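Local coordinates for redox-sensing transcriptional repressor rex (Thermoanaerobacter ethanolicus, PDB 3WG9), which probably represses transcription in response to the cellular NADH/NAD(+) balance, working as a homodimer with winged-helix DNA-binding and Rossmann dinucleotide-binding domains, at residues B[93-98]-B[151-156]; B[102-107]-B[126-131]; B[140-145]-B[167-172]; B[179-184]-B[190-195]. All blocks are in the same frame, centred on the assembly; numbering follows the deposited sequence.

Interaction 1: B[93-98]-B[151-156]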
loop_
_atom_site.group_PDB
_atom_site.type_symbol
_atom_site.label_atom_id
_atom_site.label_comp_id
_atom_site.label_asym_id
_atom_site.label_seq_id
_atom_site.Cartn_x
_atom_site.Cartn_y
_atom_site.Cartn_z
ATOM N N GLY B 93 17.372 -5.144 7.219
ATOM C CA GLY B 93 16.918 -4.160 8.237
ATOM C C GLY B 93 15.478 -4.318 8.677
ATOM O O GLY B 93 14.803 -5.304 8.346
ATOM N N ASN B 94 14.993 -3.335 9.442
ATOM C CA ASN B 94 13.648 -3.417 10.007
ATOM C C ASN B 94 12.562 -3.672 8.951
ATOM O O ASN B 94 11.721 -4.532 9.138
ATOM C CB ASN B 94 13.352 -2.100 10.753
ATOM C CG ASN B 94 14.339 -1.881 11.905
ATOM O OD1 ASN B 94 15.018 -0.874 11.951
ATOM N ND2 ASN B 94 14.424 -2.849 12.816
ATOM N N LEU B 95 12.595 -2.915 7.865
ATOM C CA LEU B 95 11.609 -3.071 6.781
ATOM C C LEU B 95 11.614 -4.520 6.266
ATOM O O LEU B 95 10.568 -5.170 6.270
ATOM C CB LEU B 95 11.889 -2.056 5.666
ATOM C CG LEU B 95 10.856 -2.143 4.500
ATOM C CD1 LEU B 95 9.426 -1.966 5.015
ATOM C CD2 LEU B 95 11.199 -1.085 3.414
ATOM N N GLY B 96 12.791 -5.056 5.890
ATOM C CA GLY B 96 12.859 -6.428 5.360
ATOM C C GLY B 96 12.347 -7.461 6.353
ATOM O O GLY B 96 11.619 -8.387 5.985
ATOM N N GLN B 97 12.713 -7.321 7.634
ATOM C CA GLN B 97 12.177 -8.238 8.646
ATOM C C GLN B 97 10.666 -8.103 8.774
ATOM O O GLN B 97 9.958 -9.108 8.966
ATOM C CB GLN B 97 12.872 -7.983 10.008
ATOM C CG GLN B 97 14.413 -8.192 9.883
ATOM C CD GLN B 97 15.139 -7.993 11.209
ATOM O OE1 GLN B 97 14.704 -8.550 12.206
ATOM N NE2 GLN B 97 16.148 -7.118 11.247
ATOM N N ALA B 98 10.148 -6.883 8.659
ATOM C CA ALA B 98 8.672 -6.718 8.838
ATOM C C ALA B 98 7.962 -7.363 7.660
ATOM O O ALA B 98 6.851 -7.926 7.786
ATOM C CB ALA B 98 8.294 -5.233 8.890
ATOM N N ILE B 151 11.809 -8.963 -3.554
ATOM C CA ILE B 151 11.191 -7.852 -2.813
ATOM C C ILE B 151 12.291 -6.927 -2.341
ATOM O O ILE B 151 13.257 -7.417 -1.702
ATOM C CB ILE B 151 10.472 -8.427 -1.600
ATOM C CG1 ILE B 151 9.475 -9.490 -2.081
ATOM C CG2 ILE B 151 9.844 -7.264 -0.701
ATOM C CD1 ILE B 151 8.774 -10.298 -0.960
ATOM N N LEU B 152 12.202 -5.629 -2.666
ATOM C CA LEU B 152 13.290 -4.705 -2.421
ATOM C C LEU B 152 13.001 -3.897 -1.175
ATOM O O LEU B 152 11.989 -3.157 -1.141
ATOM C CB LEU B 152 13.564 -3.738 -3.600
ATOM C CG LEU B 152 13.962 -4.259 -4.982
ATOM C CD1 LEU B 152 14.143 -3.030 -5.917
ATOM C CD2 LEU B 152 15.258 -5.082 -4.938
ATOM N N CYS B 153 13.822 -4.096 -0.139
ATOM C CA CYS B 153 13.648 -3.384 1.156
ATOM C C CYS B 153 14.988 -2.742 1.548
ATOM O O CYS B 153 15.440 -2.808 2.693
ATOM C CB CYS B 153 13.275 -4.439 2.195
ATOM S SG CYS B 153 11.631 -5.165 1.898
ATOM N N ILE B 154 15.725 -2.276 0.562
ATOM C CA ILE B 154 17.039 -1.685 0.828
ATOM C C ILE B 154 17.002 -0.177 0.687
ATOM O O ILE B 154 16.004 0.376 0.207
ATOM C CB ILE B 154 18.056 -2.208 -0.171
ATOM C CG1 ILE B 154 17.426 -2.419 -1.553
ATOM C CG2 ILE B 154 18.683 -3.492 0.354
ATOM C CD1 ILE B 154 18.509 -2.510 -2.568
ATOM N N PRO B 155 18.093 0.521 1.066
ATOM C CA PRO B 155 18.055 1.975 0.858
ATOM C C PRO B 155 18.090 2.321 -0.628
ATOM O O PRO B 155 18.441 1.480 -1.442
ATOM C CB PRO B 155 19.344 2.465 1.539
ATOM C CG PRO B 155 19.915 1.309 2.263
ATOM C CD PRO B 155 19.385 0.071 1.619
ATOM N N LYS B 156 17.758 3.559 -0.989
ATOM C CA LYS B 156 17.800 3.986 -2.409
ATOM C C LYS B 156 19.178 3.948 -3.047
ATOM O O LYS B 156 19.310 3.793 -4.270
ATOM C CB LYS B 156 17.247 5.396 -2.519
ATOM C CG LYS B 156 15.932 5.554 -1.782
ATOM C CD LYS B 156 15.484 6.998 -1.844
ATOM C CE LYS B 156 16.685 7.928 -1.730
ATOM N NZ LYS B 156 16.290 9.327 -2.007
HETATM O O HOH W 1 15.373 -3.713 5.339
#
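G96 and C153 make the tight part of this contact: their CA atoms are 5.2 Å apart, and C153 CB rests 3.8 Å from G96 CA. C153 SG stays on the same helix backbone, 3.9 Å from G96 CA. L95 roofs the cysteine from one side. A chi1 of -179° sets its CG trans to the backbone N, which carries CD2 to 4.0 Å from C153 CA. Putting an alanine at L95 removes CG and both methyls and would probably leave C153 and the neighbouring F177 facing a gap. G93, the N-cap of helix 94-102, and G96 in its first turn fit the GxGxxG pattern of a Rossmann fold, which follows strand 85-90, and N94, L95, A98 and I154 bind NAD(+) in other structures of this protein. The looser side has no direct hydrogen bond between the segments. Instead water 1 accepts from G96 N at 3.0 Å and donates to C153 O at 2.8 Å, much like the water commonly found at Rossmann glycine turns. Away from the cysteine, N94 ND2 donates to N94 OD1 of the second subunit.

Interaction 2: B[102-107]-B[126-131]. With SO4 (sulfate ion), chain E.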
loop_
_atom_site.group_PDB
_atom_site.type_symbol
_atom_site.label_atom_id
_atom_site.label_comp_id
_atom_site.label_asym_id
_atom_site.label_seq_id
_atom_site.Cartn_x
_atom_site.Cartn_y
_atom_site.Cartn_z
ATOM N N TYR B 102 5.313 -10.266 7.510
ATOM C CA TYR B 102 4.015 -10.115 6.832
ATOM C C TYR B 102 3.738 -11.262 5.821
ATOM O O TYR B 102 2.633 -11.816 5.761
ATOM C CB TYR B 102 3.955 -8.741 6.130
ATOM C CG TYR B 102 2.640 -8.468 5.452
ATOM C CD1 TYR B 102 1.604 -7.879 6.167
ATOM C CD2 TYR B 102 2.424 -8.791 4.082
ATOM C CE1 TYR B 102 0.335 -7.660 5.566
ATOM C CE2 TYR B 102 1.170 -8.546 3.458
ATOM C CZ TYR B 102 0.130 -7.982 4.228
ATOM O OH TYR B 102 -1.127 -7.697 3.721
ATOM N N THR B 103 4.755 -11.640 5.051
ATOM C CA THR B 103 4.590 -12.645 4.001
ATOM C C THR B 103 4.669 -14.139 4.363
ATOM O O THR B 103 4.577 -14.964 3.453
ATOM C CB THR B 103 5.443 -12.346 2.733
ATOM O OG1 THR B 103 6.835 -12.406 3.024
ATOM C CG2 THR B 103 5.105 -10.979 2.140
ATOM N N SER B 104 4.780 -14.490 5.656
ATOM C CA SER B 104 4.138 -15.745 6.192
ATOM C C SER B 104 2.663 -15.663 6.693
ATOM O O SER B 104 1.900 -16.631 6.581
ATOM C CB SER B 104 5.004 -16.503 7.201
ATOM O OG SER B 104 5.845 -15.617 7.904
ATOM N N PHE B 105 2.251 -14.512 7.220
ATOM C CA PHE B 105 0.825 -14.173 7.247
ATOM C C PHE B 105 0.270 -14.021 5.828
ATOM O O PHE B 105 -0.895 -13.673 5.643
ATOM C CB PHE B 105 0.565 -12.933 8.117
ATOM C CG PHE B 105 0.622 -13.225 9.597
ATOM C CD1 PHE B 105 -0.366 -14.009 10.206
ATOM C CD2 PHE B 105 1.682 -12.757 10.380
ATOM C CE1 PHE B 105 -0.308 -14.308 11.584
ATOM C CE2 PHE B 105 1.744 -13.035 11.756
ATOM C CZ PHE B 105 0.754 -13.813 12.357
ATOM N N GLU B 106 1.155 -14.246 4.853
ATOM C CA GLU B 106 0.868 -14.456 3.430
ATOM C C GLU B 106 1.698 -15.632 2.867
ATOM O O GLU B 106 1.855 -15.734 1.642
ATOM C CB GLU B 106 1.237 -13.219 2.578
ATOM C CG GLU B 106 0.394 -11.964 2.729
ATOM C CD GLU B 106 -1.069 -12.260 2.937
ATOM O OE1 GLU B 106 -1.559 -13.296 2.434
ATOM O OE2 GLU B 106 -1.735 -11.455 3.615
ATOM N N LYS B 107 2.286 -16.475 3.724
ATOM C CA LYS B 107 3.153 -17.541 3.223
ATOM C C LYS B 107 2.252 -18.622 2.696
ATOM O O LYS B 107 2.670 -19.474 1.903
ATOM C CB LYS B 107 4.125 -18.109 4.277
ATOM C CG LYS B 107 5.280 -18.958 3.689
ATOM C CD LYS B 107 6.615 -18.739 4.424
ATOM C CE LYS B 107 7.292 -17.403 4.057
ATOM N NZ LYS B 107 7.804 -16.671 5.265
ATOM N N LYS B 126 19.502 -15.931 11.165
ATOM C CA LYS B 126 18.231 -16.432 10.698
ATOM C C LYS B 126 17.124 -15.439 11.008
ATOM O O LYS B 126 17.185 -14.691 11.973
ATOM C CB LYS B 126 17.885 -17.770 11.361
ATOM C CG LYS B 126 18.954 -18.856 11.213
ATOM C CD LYS B 126 19.123 -19.357 9.784
ATOM C CE LYS B 126 20.105 -20.530 9.722
ATOM N NZ LYS B 126 19.497 -21.843 10.096
ATOM N N ILE B 127 16.069 -15.500 10.219
ATOM C CA ILE B 127 14.895 -14.692 10.418
ATOM C C ILE B 127 13.791 -15.620 9.989
ATOM O O ILE B 127 13.768 -16.080 8.837
ATOM C CB ILE B 127 14.927 -13.440 9.512
ATOM C CG1 ILE B 127 15.897 -12.413 10.098
ATOM C CG2 ILE B 127 13.479 -12.869 9.217
ATOM C CD1 ILE B 127 15.999 -11.123 9.292
ATOM N N ARG B 128 12.912 -15.989 10.919
ATOM C CA ARG B 128 11.743 -16.725 10.486
ATOM C C ARG B 128 12.287 -18.058 9.968
ATOM O O ARG B 128 11.699 -18.712 9.093
ATOM C CB ARG B 128 11.059 -15.884 9.392
ATOM C CG ARG B 128 9.912 -16.501 8.650
ATOM C CD ARG B 128 8.611 -15.871 9.119
ATOM N NE ARG B 128 7.882 -16.737 10.043
ATOM C CZ ARG B 128 7.323 -17.898 9.703
ATOM N NH1 ARG B 128 7.423 -18.368 8.456
ATOM N NH2 ARG B 128 6.665 -18.599 10.616
ATOM N N ASP B 129 13.418 -18.469 10.542
ATOM C CA ASP B 129 14.155 -19.626 10.039
ATOM C C ASP B 129 14.541 -19.474 8.570
ATOM O O ASP B 129 14.301 -20.359 7.754
ATOM C CB ASP B 129 13.339 -20.910 10.241
ATOM C CG ASP B 129 14.053 -21.920 11.126
ATOM O OD1 ASP B 129 15.304 -22.019 11.026
ATOM O OD2 ASP B 129 13.364 -22.625 11.910
ATOM N N VAL B 130 15.113 -18.328 8.229
ATOM C CA VAL B 130 15.526 -18.052 6.852
ATOM C C VAL B 130 16.891 -17.403 6.985
ATOM O O VAL B 130 17.078 -16.440 7.750
ATOM C CB VAL B 130 14.508 -17.096 6.151
ATOM C CG1 VAL B 130 15.048 -16.604 4.836
ATOM C CG2 VAL B 130 13.198 -17.805 5.931
ATOM N N GLU B 131 17.865 -17.957 6.298
ATOM C CA GLU B 131 19.220 -17.438 6.408
ATOM C C GLU B 131 19.396 -16.107 5.704
ATOM O O GLU B 131 18.818 -15.845 4.620
ATOM C CB GLU B 131 20.217 -18.428 5.839
ATOM C CG GLU B 131 21.543 -18.413 6.596
ATOM C CD GLU B 131 22.688 -18.987 5.757
ATOM O OE1 GLU B 131 23.819 -18.472 5.910
ATOM O OE2 GLU B 131 22.451 -19.904 4.914
HETATM S S SO4 E . -4.239 -6.782 4.403
HETATM O O1 SO4 E . -2.946 -7.058 5.050
HETATM O O2 SO4 E . -4.966 -5.645 5.021
HETATM O O3 SO4 E . -3.941 -6.452 3.008
HETATM O O4 SO4 E . -5.104 -7.972 4.401
#
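The guanidinium of R128 has S104 over one face, with CB 3.2 Å above its plane and offset toward the rim, while K107 NZ lies at its edge. The contact joins two surface loops of the Rossmann domain, one from helix 94-102 to strand 110-117, the other from that strand to strand 132-134. Each loop contains a tight turn closed by a backbone bond, K107 N to S104 O and I127 N to V130 O; R128 and D129 both have positive phi (66° and 57°). The R128 side chain leaves with CG anti to the backbone N (chi1 173°), then bends at chi2 and chi3, which turns the flat group onto the serine. S104 OG is 3.2 Å from both R128 NE and R128 NH1, yet the angles are too poor for hydrogen bonds; this is contact over a face. The chains of K107 and R128 run antiparallel past one another, leaving K107 NZ 3.6 Å from R128 NH1, a like-charge approach likely to be unfavourable. S196 OG and H194 ND1 of the second subunit bond a sulfate that Y102, which binds NAD(+) in another structure, also reaches from the end of helix 94-102: Y102 OH bonds to sulfate O1, modelled at a doubtfully short 2.3 Å.

Interaction 3: B[140-145]-B[167-172]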
loop_
_atom_site.group_PDB
_atom_site.type_symbol
_atom_site.label_atom_id
_atom_site.label_comp_id
_atom_site.label_asym_id
_atom_site.label_seq_id
_atom_site.Cartn_x
_atom_site.Cartn_y
_atom_site.Cartn_z
ATOM N N ASP B 140 23.258 -16.065 -8.456
ATOM C CA ASP B 140 23.352 -17.512 -8.470
ATOM C C ASP B 140 22.145 -18.145 -7.741
ATOM O O ASP B 140 21.554 -19.107 -8.203
ATOM C CB ASP B 140 24.662 -17.945 -7.812
ATOM C CG ASP B 140 24.818 -19.470 -7.811
ATOM O OD1 ASP B 140 25.265 -20.035 -8.835
ATOM O OD2 ASP B 140 24.471 -20.096 -6.777
ATOM N N PHE B 141 21.755 -17.548 -6.623
ATOM C CA PHE B 141 20.700 -18.124 -5.800
ATOM C C PHE B 141 19.376 -18.114 -6.588
ATOM O O PHE B 141 18.589 -19.075 -6.537
ATOM C CB PHE B 141 20.553 -17.309 -4.511
ATOM C CG PHE B 141 19.585 -17.895 -3.546
ATOM C CD1 PHE B 141 20.025 -18.766 -2.548
ATOM C CD2 PHE B 141 18.222 -17.560 -3.625
ATOM C CE1 PHE B 141 19.122 -19.310 -1.637
ATOM C CE2 PHE B 141 17.304 -18.108 -2.740
ATOM C CZ PHE B 141 17.752 -18.984 -1.742
ATOM N N ILE B 142 19.121 -17.017 -7.281
ATOM C CA ILE B 142 17.854 -16.859 -8.043
ATOM C C ILE B 142 17.682 -17.979 -9.053
ATOM O O ILE B 142 16.601 -18.548 -9.185
ATOM C CB ILE B 142 17.796 -15.475 -8.750
ATOM C CG1 ILE B 142 17.466 -14.368 -7.697
ATOM C CG2 ILE B 142 16.819 -15.529 -9.923
ATOM C CD1 ILE B 142 17.815 -12.944 -8.249
ATOM N N ALA B 143 18.751 -18.243 -9.794
ATOM C CA ALA B 143 18.749 -19.222 -10.870
ATOM C C ALA B 143 18.705 -20.624 -10.283
ATOM O O ALA B 143 18.059 -21.454 -10.863
ATOM C CB ALA B 143 19.993 -19.094 -11.734
ATOM N N ARG B 144 19.367 -20.859 -9.149
ATOM C CA ARG B 144 19.389 -22.198 -8.525
ATOM C C ARG B 144 18.080 -22.560 -7.834
ATOM O O ARG B 144 17.744 -23.742 -7.728
ATOM C CB ARG B 144 20.517 -22.364 -7.491
ATOM C CG ARG B 144 21.898 -22.358 -8.087
ATOM C CD ARG B 144 22.785 -23.525 -7.637
ATOM N NE ARG B 144 22.913 -23.699 -6.193
ATOM C CZ ARG B 144 23.925 -24.341 -5.602
ATOM N NH1 ARG B 144 24.926 -24.831 -6.328
ATOM N NH2 ARG B 144 23.959 -24.472 -4.277
ATOM N N ASN B 145 17.374 -21.554 -7.332
ATOM C CA ASN B 145 16.179 -21.796 -6.521
ATOM C C ASN B 145 14.843 -21.402 -7.150
ATOM O O ASN B 145 13.853 -21.263 -6.438
ATOM C CB ASN B 145 16.380 -21.098 -5.178
ATOM C CG ASN B 145 17.505 -21.740 -4.367
ATOM O OD1 ASN B 145 17.270 -22.741 -3.730
ATOM N ND2 ASN B 145 18.721 -21.202 -4.431
ATOM N N VAL B 167 17.128 -8.664 -12.325
ATOM C CA VAL B 167 16.672 -8.822 -13.711
ATOM C C VAL B 167 17.628 -9.679 -14.571
ATOM O O VAL B 167 17.203 -10.639 -15.237
ATOM C CB VAL B 167 16.448 -7.413 -14.350
ATOM C CG1 VAL B 167 16.301 -7.491 -15.853
ATOM C CG2 VAL B 167 15.197 -6.709 -13.697
ATOM N N ARG B 168 18.921 -9.405 -14.532
ATOM C CA ARG B 168 19.799 -10.205 -15.406
ATOM C C ARG B 168 19.899 -11.650 -14.900
ATOM O O ARG B 168 20.202 -12.547 -15.688
ATOM C CB ARG B 168 21.186 -9.585 -15.526
ATOM C CG ARG B 168 22.025 -9.700 -14.300
ATOM C CD ARG B 168 23.379 -9.009 -14.527
ATOM N NE ARG B 168 24.152 -9.088 -13.301
ATOM C CZ ARG B 168 25.140 -8.246 -12.995
ATOM N NH1 ARG B 168 25.489 -7.297 -13.850
ATOM N NH2 ARG B 168 25.828 -8.395 -11.879
ATOM N N ALA B 169 19.575 -11.899 -13.612
ATOM C CA ALA B 169 19.569 -13.273 -13.134
ATOM C C ALA B 169 18.289 -14.015 -13.471
ATOM O O ALA B 169 18.172 -15.207 -13.152
ATOM C CB ALA B 169 19.875 -13.370 -11.633
ATOM N N GLY B 170 17.348 -13.329 -14.135
ATOM C CA GLY B 170 16.117 -13.970 -14.554
ATOM C C GLY B 170 14.892 -13.770 -13.682
ATOM O O GLY B 170 13.943 -14.529 -13.762
ATOM N N ILE B 171 14.936 -12.797 -12.778
ATOM C CA ILE B 171 13.763 -12.571 -11.898
ATOM C C ILE B 171 12.528 -12.241 -12.732
ATOM O O ILE B 171 12.620 -11.626 -13.802
ATOM C CB ILE B 171 14.038 -11.423 -10.838
ATOM C CG1 ILE B 171 13.150 -11.625 -9.599
ATOM C CG2 ILE B 171 13.767 -10.019 -11.402
ATOM C CD1 ILE B 171 13.755 -12.578 -8.673
ATOM N N LYS B 172 11.345 -12.637 -12.268
ATOM C CA LYS B 172 10.128 -12.345 -13.088
ATOM C C LYS B 172 9.343 -11.128 -12.614
ATOM O O LYS B 172 8.584 -10.513 -13.376
ATOM C CB LYS B 172 9.157 -13.537 -13.118
ATOM C CG LYS B 172 9.805 -14.870 -13.650
ATOM C CD LYS B 172 8.702 -15.976 -13.638
ATOM C CE LYS B 172 9.168 -17.280 -14.326
ATOM N NZ LYS B 172 10.350 -17.851 -13.628
#
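A169 comes at the end of helix 159-168, where G170 takes a positive phi of 99° in a Schellman motif, and this turn lays A169 and I171 against I142 of helix 138-144. At those backbone angles a CB on residue 170 would jam against the carbonyl oxygen of A169. I142 carries the contact with both branches. CG2 reaches 3.5 Å from A169 O, and A169 CB lies 4.0 Å from I142 CD1 and 4.1 Å from I142 CG2. I142 CG1 lies beside the backbone N (chi1 -76°), and from there CD1 extends to I171 CD1 at 4.1 Å. The two isoleucine chains are roughly perpendicular and meet through these end methyls. L166 touches both, and I88 of strand 85-90 also packs on I142. The end of helix 138-144 is fastened separately. N145 ND2 donates to F141 O at 3.0 Å, with an N-H...O angle of 156° and in the carbonyl plane on a lone pair. F141 O also accepts from N145 N at 2.9 Å. The amide nitrogen thereby stands 3.2 Å above the centre of the F141 ring, which meets F116 edge-to-face. A salt bridge from R168 to E139 adds a polar tie between the helices. The arrangement is that of a Rossmann fold, in which neighbouring helices, here those flanking strand 149-152 in sequence, pack together over the parallel sheet.

Interaction 4: B[179-184]-B[190-195]. With SO4 (sulfate ion), chain F.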
loop_
_atom_site.group_PDB
_atom_site.type_symbol
_atom_site.label_atom_id
_atom_site.label_comp_id
_atom_site.label_asym_id
_atom_site.label_seq_id
_atom_site.Cartn_x
_atom_site.Cartn_y
_atom_site.Cartn_z
ATOM N N PRO B 179 10.767 4.379 -2.012
ATOM C CA PRO B 179 9.940 5.471 -2.470
ATOM C C PRO B 179 10.492 6.053 -3.755
ATOM O O PRO B 179 10.423 7.257 -3.926
ATOM C CB PRO B 179 10.073 6.499 -1.332
ATOM C CG PRO B 179 11.461 6.298 -0.815
ATOM C CD PRO B 179 11.684 4.790 -0.931
ATOM N N ILE B 180 10.995 5.215 -4.649
ATOM C CA ILE B 180 11.475 5.614 -5.976
ATOM C C ILE B 180 11.061 4.621 -7.078
ATOM O O ILE B 180 11.055 3.419 -6.866
ATOM C CB ILE B 180 12.988 5.694 -5.937
ATOM C CG1 ILE B 180 13.393 7.041 -5.328
ATOM C CG2 ILE B 180 13.604 5.474 -7.312
ATOM C CD1 ILE B 180 14.863 7.093 -4.988
ATOM N N ASP B 181 10.716 5.124 -8.252
ATOM C CA ASP B 181 10.255 4.280 -9.345
ATOM C C ASP B 181 11.394 3.726 -10.243
ATOM O O ASP B 181 11.995 4.444 -11.065
ATOM C CB ASP B 181 9.135 4.974 -10.129
ATOM C CG ASP B 181 7.809 5.024 -9.341
ATOM O OD1 ASP B 181 7.787 4.766 -8.109
ATOM O OD2 ASP B 181 6.757 5.286 -9.959
ATOM N N LEU B 182 11.653 2.424 -10.071
ATOM C CA LEU B 182 12.758 1.700 -10.734
ATOM C C LEU B 182 12.541 1.455 -12.230
ATOM O O LEU B 182 11.416 1.458 -12.676
ATOM C CB LEU B 182 12.991 0.362 -10.034
ATOM C CG LEU B 182 13.349 0.512 -8.562
ATOM C CD1 LEU B 182 13.464 -0.866 -7.985
ATOM C CD2 LEU B 182 14.629 1.303 -8.333
ATOM N N LYS B 183 13.613 1.222 -12.977
ATOM C CA LYS B 183 13.536 0.896 -14.391
ATOM C C LYS B 183 13.775 -0.622 -14.555
ATOM O O LYS B 183 14.825 -1.106 -14.104
ATOM C CB LYS B 183 14.648 1.609 -15.159
ATOM C CG LYS B 183 14.559 3.134 -15.169
ATOM C CD LYS B 183 13.128 3.634 -15.181
ATOM C CE LYS B 183 13.081 5.111 -14.772
ATOM N NZ LYS B 183 14.079 5.894 -15.563
ATOM N N VAL B 184 12.843 -1.325 -15.206
ATOM C CA VAL B 184 13.017 -2.755 -15.547
ATOM C C VAL B 184 12.492 -2.931 -16.969
ATOM O O VAL B 184 11.693 -2.119 -17.452
ATOM C CB VAL B 184 12.188 -3.706 -14.595
ATOM C CG1 VAL B 184 12.646 -3.561 -13.090
ATOM C CG2 VAL B 184 10.757 -3.393 -14.695
ATOM N N LEU B 190 6.828 -4.956 -12.393
ATOM C CA LEU B 190 7.392 -4.115 -11.325
ATOM C C LEU B 190 6.239 -3.504 -10.564
ATOM O O LEU B 190 5.426 -2.823 -11.172
ATOM C CB LEU B 190 8.255 -2.968 -11.860
ATOM C CG LEU B 190 8.660 -1.863 -10.840
ATOM C CD1 LEU B 190 9.519 -2.376 -9.620
ATOM C CD2 LEU B 190 9.432 -0.775 -11.560
ATOM N N GLU B 191 6.108 -3.817 -9.277
ATOM C CA GLU B 191 4.996 -3.242 -8.495
ATOM C C GLU B 191 5.623 -2.339 -7.424
ATOM O O GLU B 191 6.354 -2.831 -6.539
ATOM C CB GLU B 191 4.182 -4.385 -7.840
ATOM C CG GLU B 191 3.170 -3.949 -6.742
ATOM C CD GLU B 191 2.020 -3.067 -7.284
ATOM O OE1 GLU B 191 1.960 -2.798 -8.514
ATOM O OE2 GLU B 191 1.198 -2.625 -6.430
ATOM N N ASN B 192 5.442 -1.022 -7.593
ATOM C CA ASN B 192 5.973 -0.047 -6.649
ATOM C C ASN B 192 4.968 0.167 -5.554
ATOM O O ASN B 192 3.759 0.446 -5.784
ATOM C CB ASN B 192 6.378 1.309 -7.283
ATOM C CG ASN B 192 7.393 1.180 -8.405
ATOM O OD1 ASN B 192 8.518 0.690 -8.224
ATOM N ND2 ASN B 192 7.002 1.644 -9.586
ATOM N N VAL B 193 5.438 -0.045 -4.329
ATOM C CA VAL B 193 4.566 0.237 -3.218
ATOM C C VAL B 193 4.730 1.734 -2.999
ATOM O O VAL B 193 5.837 2.279 -2.811
ATOM C CB VAL B 193 4.971 -0.553 -1.927
ATOM C CG1 VAL B 193 4.026 -0.268 -0.797
ATOM C CG2 VAL B 193 4.952 -2.109 -2.136
ATOM N N HIS B 194 3.607 2.366 -2.845
ATOM C CA HIS B 194 3.562 3.804 -2.712
ATOM C C HIS B 194 2.791 3.991 -1.404
ATOM O O HIS B 194 1.668 4.378 -1.441
ATOM C CB HIS B 194 2.708 4.334 -3.903
ATOM C CG HIS B 194 3.402 4.219 -5.248
ATOM N ND1 HIS B 194 4.638 4.777 -5.498
ATOM C CD2 HIS B 194 2.991 3.665 -6.422
ATOM C CE1 HIS B 194 4.986 4.530 -6.746
ATOM N NE2 HIS B 194 4.010 3.845 -7.324
ATOM N N LEU B 195 3.398 3.726 -0.242
ATOM C CA LEU B 195 2.732 4.015 1.047
ATOM C C LEU B 195 2.212 5.454 1.175
ATOM O O LEU B 195 1.212 5.713 1.822
ATOM C CB LEU B 195 3.754 3.804 2.176
ATOM C CG LEU B 195 4.201 2.344 2.375
ATOM C CD1 LEU B 195 5.076 2.234 3.672
ATOM C CD2 LEU B 195 2.979 1.448 2.550
HETATM S S SO4 F . 1.580 3.979 -10.743
HETATM O O1 SO4 F . 3.005 4.183 -10.481
HETATM O O2 SO4 F . 0.820 5.061 -10.122
HETATM O O3 SO4 F . 1.341 4.033 -12.192
HETATM O O4 SO4 F . 1.114 2.725 -10.142
HETATM O O HOH W 2 4.423 3.341 -9.973
HETATM O O HOH W 3 8.787 2.468 -12.052
#
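Water 2 is gripped by D181, N192 and H194: it donates to D181 OD2 at 3.0 Å, accepts from N192 ND2 at 3.1 Å and lies 2.7 Å from H194 NE2. N192 ND2 also donates to water 3 at 3.2 Å, and that water donates to L182 O. On its other side N192 OD1 accepts from N176 ND2, so bonds at both ends fix the amide's rotation. D181 lays its carboxylate over this amide, the planes 13° apart, with D181 CG 3.5 Å from N192 ND2. The carboxylate meets the imidazole at its edge, D181 OD1 approaching H194 CE1 to 3.1 Å near the ring plane. A leucine in place of N192 would probably leave waters 2 and 3 without the donor they share, and the amide of N176 with one acceptor fewer. The segments run nearly antiparallel, 169° apart, but no hydrogen bond joins them directly. Farther along, packing takes over: V184 CG2 rests 3.8 Å from L190 CB, while L190 CD2 lies against L182. A chi1 of 168° turns L190 CG away from its amide nitrogen and swings that methyl toward the loop. H194 NE2 makes a weak 3.3 Å bond to sulfate O1, and R17 and R20 of the second subunit bind the same ion. In another structure of this protein D181 and H194 share a zinc; here water and sulfate lie beside them at the subunit interface.

How the interactions relate
From the N terminus, interaction 1 opens first, at the start of helix 94-102, and closes a long loop when strand 149-152 ends. Interaction 2 is nested inside that loop, joining the turns before and after strand 110-117; Q97 and I127 touch between the two. Interaction 3 opens within the same loop but closes beyond it, so it crosses interaction 1 and ties helix 138-144 to the end of helix 159-168. Interaction 4 follows in series, bringing the loop after strand 173-176 onto the edge strand 189-192. It meets interaction 1 through L152 and L182, and interaction 3 through V167 and V184. Interactions 1, 2 and 4 also touch the second subunit, which interaction 3 reaches only through K172.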